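Local coordinates for nitrilotriacetate monooxygenase (Burkholderia pseudomallei, PDB 3SDO), which probably acts as a flavin-dependent monooxygenase of the NtaA/SnaA/DszA family, incorporating oxygen from molecular oxygen into an organic substrate, at residues Y303-H311 / G329-I340. Numbering follows the deposited sequence.
Sequences YLSHFFQQH and GSDGFQSTTDNI
The contact of Phe-307 and Phe-308 with Phe-333, Thr-337 and Ile-340 is a helix-end to helix-start packing, joining the last turn of helix 297-307 to the first turns of helix 334-346 in a luciferase-like, TIM-barrel monooxygenase. It lies well out from the barrel, its centre about 29 Å from the centre of the chain, and away from the predicted FMN site. The axes of 303-307 and 334-340 pass 10.6 Å apart at their closest, their N-to-C directions 123° apart, so the helices run neither parallel nor strictly antiparallel.

An aromatic cluster forms part of the contact. Phe-307 directs its edge at the face of Phe-333 in a T-shaped pair, centroids 5.4 Å apart and planes at 86°. Its own faces are both used: His-306 CD2 lies off-centre over one, while Thr-336 CG2 makes a CH-pi contact over the middle of the other. A second CH-pi contact puts Thr-337 CG2 3.8 Å from the centroid of the Phe-308 ring. Thr-337 can offer this methyl because its OG1 sits between backbone N and carbonyl carbon (chi1 59°), where it bonds back to Gln-334 O. Deeper in, Ile-340 CD1 comes within 3.9 Å of Leu-304 CD2, and Phe-322 and helix 351-363 continue this apolar layer.

Polar bonds join the loop residues, where a type I' turn runs from Phe-308 to His-311. Ser-330 OG donates to Phe-307 O over 2.8 Å, tilted from the carbonyl plane. At the rim, Gln-309 reaches over Gly-329 with its chain extended beyond CG, and its NE2 gives a weak bond to Asp-331 OD1. One water ties the two segments together: it accepts from Gln-309 N and Asp-331 N, and donates to Asp-331 OD2 and, at 2.7 Å, to His-306 O.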
# COMPACT_ATOMS: atom_id res chain seq x y z
N TYR A 303 17.14 29.59 6.02
CA TYR A 303 17.75 28.82 4.97
C TYR A 303 18.95 29.54 4.33
O TYR A 303 19.93 28.90 3.94
CB TYR A 303 16.70 28.40 3.94
CG TYR A 303 17.21 27.35 2.97
CD1 TYR A 303 17.47 26.05 3.40
CD2 TYR A 303 17.44 27.67 1.63
CE1 TYR A 303 17.95 25.09 2.52
CE2 TYR A 303 17.92 26.72 0.74
CZ TYR A 303 18.18 25.43 1.18
OH TYR A 303 18.66 24.48 0.30
N LEU A 304 18.91 30.87 4.22
CA LEU A 304 20.11 31.63 3.86
C LEU A 304 21.24 31.45 4.90
O LEU A 304 22.42 31.37 4.56
CB LEU A 304 19.82 33.13 3.83
CG LEU A 304 19.68 33.98 2.57
CD1 LEU A 304 19.85 35.41 3.05
CD2 LEU A 304 20.68 33.65 1.46
N SER A 305 20.85 31.47 6.17
CA SER A 305 21.77 31.30 7.31
C SER A 305 22.61 30.01 7.15
O SER A 305 23.79 29.98 7.47
CB SER A 305 20.95 31.27 8.62
OG SER A 305 21.75 31.26 9.78
N HIS A 306 21.97 28.96 6.63
CA HIS A 306 22.60 27.67 6.34
C HIS A 306 23.90 27.78 5.50
O HIS A 306 24.88 27.05 5.72
CB HIS A 306 21.55 26.77 5.64
CG HIS A 306 22.07 25.49 5.08
ND1 HIS A 306 22.54 24.46 5.87
CD2 HIS A 306 22.17 25.05 3.80
CE1 HIS A 306 22.93 23.45 5.10
NE2 HIS A 306 22.71 23.78 3.84
N PHE A 307 23.90 28.69 4.54
CA PHE A 307 25.02 28.82 3.63
C PHE A 307 26.14 29.69 4.18
O PHE A 307 27.24 29.66 3.65
CB PHE A 307 24.53 29.33 2.29
CG PHE A 307 23.60 28.37 1.57
CD1 PHE A 307 24.03 27.10 1.23
CD2 PHE A 307 22.30 28.73 1.26
CE1 PHE A 307 23.18 26.21 0.58
CE2 PHE A 307 21.43 27.83 0.62
CZ PHE A 307 21.88 26.57 0.27
N PHE A 308 25.86 30.45 5.24
CA PHE A 308 26.82 31.39 5.80
C PHE A 308 27.18 31.07 7.26
O PHE A 308 27.26 31.96 8.10
CB PHE A 308 26.27 32.81 5.69
CG PHE A 308 26.22 33.34 4.29
CD1 PHE A 308 27.32 34.00 3.75
CD2 PHE A 308 25.08 33.21 3.52
CE1 PHE A 308 27.28 34.51 2.47
CE2 PHE A 308 25.02 33.72 2.25
CZ PHE A 308 26.12 34.38 1.71
N GLN A 309 27.40 29.79 7.55
CA GLN A 309 27.82 29.34 8.88
C GLN A 309 26.89 29.86 10.00
O GLN A 309 27.36 30.31 11.05
CB GLN A 309 29.28 29.75 9.14
CG GLN A 309 30.26 29.19 8.10
CD GLN A 309 31.72 29.42 8.45
OE1 GLN A 309 32.19 30.56 8.56
NE2 GLN A 309 32.48 28.33 8.57
N GLN A 310 25.58 29.78 9.75
CA GLN A 310 24.53 30.19 10.69
C GLN A 310 24.54 31.66 11.08
O GLN A 310 24.11 32.03 12.17
CB GLN A 310 24.53 29.32 11.95
CG GLN A 310 24.21 27.86 11.64
CD GLN A 310 25.39 26.96 11.85
OE1 GLN A 310 26.32 26.93 11.03
NE2 GLN A 310 25.37 26.22 12.96
N HIS A 311 24.94 32.50 10.15
CA HIS A 311 24.84 33.93 10.33
C HIS A 311 23.38 34.33 10.59
O HIS A 311 22.47 33.79 9.96
CB HIS A 311 25.39 34.67 9.11
CG HIS A 311 25.49 36.14 9.29
ND1 HIS A 311 26.51 36.74 10.00
CD2 HIS A 311 24.70 37.15 8.84
CE1 HIS A 311 26.34 38.05 9.99
NE2 HIS A 311 25.26 38.33 9.29
N GLY A 329 32.51 33.23 6.15
CA GLY A 329 32.80 31.96 5.50
C GLY A 329 31.55 31.13 5.23
O GLY A 329 30.43 31.61 5.39
N SER A 330 31.76 29.88 4.82
CA SER A 330 30.69 28.92 4.54
C SER A 330 31.18 27.50 4.88
O SER A 330 32.39 27.20 4.85
CB SER A 330 30.30 29.04 3.06
OG SER A 330 29.30 28.09 2.71
N ASP A 331 30.24 26.62 5.23
CA ASP A 331 30.54 25.23 5.54
C ASP A 331 30.57 24.39 4.25
O ASP A 331 29.71 23.53 4.05
CB ASP A 331 29.52 24.66 6.54
CG ASP A 331 29.56 25.37 7.90
OD1 ASP A 331 30.66 25.53 8.45
OD2 ASP A 331 28.49 25.77 8.41
N GLY A 332 31.54 24.64 3.38
CA GLY A 332 31.67 23.91 2.12
C GLY A 332 30.71 24.33 1.01
O GLY A 332 30.67 23.70 -0.04
N PHE A 333 29.94 25.39 1.24
CA PHE A 333 29.03 25.90 0.22
C PHE A 333 29.55 27.20 -0.40
O PHE A 333 28.76 28.01 -0.86
CB PHE A 333 27.63 26.13 0.79
CG PHE A 333 27.05 24.95 1.52
CD1 PHE A 333 26.60 23.84 0.83
CD2 PHE A 333 26.93 24.97 2.91
CE1 PHE A 333 26.06 22.74 1.50
CE2 PHE A 333 26.39 23.88 3.59
CZ PHE A 333 25.96 22.76 2.88
N GLN A 334 30.86 27.39 -0.42
CA GLN A 334 31.43 28.65 -0.90
C GLN A 334 31.00 29.02 -2.32
O GLN A 334 30.84 30.20 -2.61
CB GLN A 334 32.95 28.68 -0.81
CG GLN A 334 33.50 28.72 0.60
CD GLN A 334 33.60 27.34 1.23
OE1 GLN A 334 33.23 26.33 0.62
NE2 GLN A 334 34.12 27.30 2.45
N SER A 335 30.81 28.02 -3.18
CA SER A 335 30.36 28.29 -4.55
C SER A 335 28.92 28.83 -4.56
O SER A 335 28.56 29.67 -5.40
CB SER A 335 30.46 27.03 -5.43
OG SER A 335 29.24 26.29 -5.46
N THR A 336 28.09 28.33 -3.64
CA THR A 336 26.72 28.82 -3.52
C THR A 336 26.72 30.23 -2.93
O THR A 336 25.96 31.09 -3.38
CB THR A 336 25.85 27.89 -2.65
OG1 THR A 336 25.82 26.60 -3.25
CG2 THR A 336 24.43 28.41 -2.57
N THR A 337 27.57 30.49 -1.94
CA THR A 337 27.62 31.82 -1.37
C THR A 337 28.13 32.81 -2.42
O THR A 337 27.64 33.94 -2.49
CB THR A 337 28.41 31.91 -0.03
OG1 THR A 337 29.77 31.47 -0.20
CG2 THR A 337 27.72 31.07 1.03
N ASP A 338 29.07 32.38 -3.26
CA ASP A 338 29.51 33.19 -4.40
C ASP A 338 28.33 33.49 -5.35
O ASP A 338 28.18 34.62 -5.81
CB ASP A 338 30.65 32.51 -5.16
CG ASP A 338 32.00 32.61 -4.44
OD1 ASP A 338 32.13 33.41 -3.48
OD2 ASP A 338 32.94 31.90 -4.85
N ASN A 339 27.52 32.48 -5.65
CA ASN A 339 26.36 32.71 -6.54
C ASN A 339 25.42 33.74 -5.94
O ASN A 339 24.91 34.62 -6.63
CB ASN A 339 25.56 31.42 -6.77
CG ASN A 339 26.32 30.38 -7.56
OD1 ASN A 339 27.30 30.68 -8.25
ND2 ASN A 339 25.84 29.14 -7.49
N ILE A 340 25.20 33.63 -4.63
CA ILE A 340 24.30 34.52 -3.92
C ILE A 340 24.82 35.97 -3.97
O ILE A 340 24.10 36.91 -4.34
CB ILE A 340 24.08 34.03 -2.46
CG1 ILE A 340 23.22 32.76 -2.47
CG2 ILE A 340 23.40 35.09 -1.61
CD1 ILE A 340 23.12 32.06 -1.12
O HOH W 1 27.49 27.33 6.10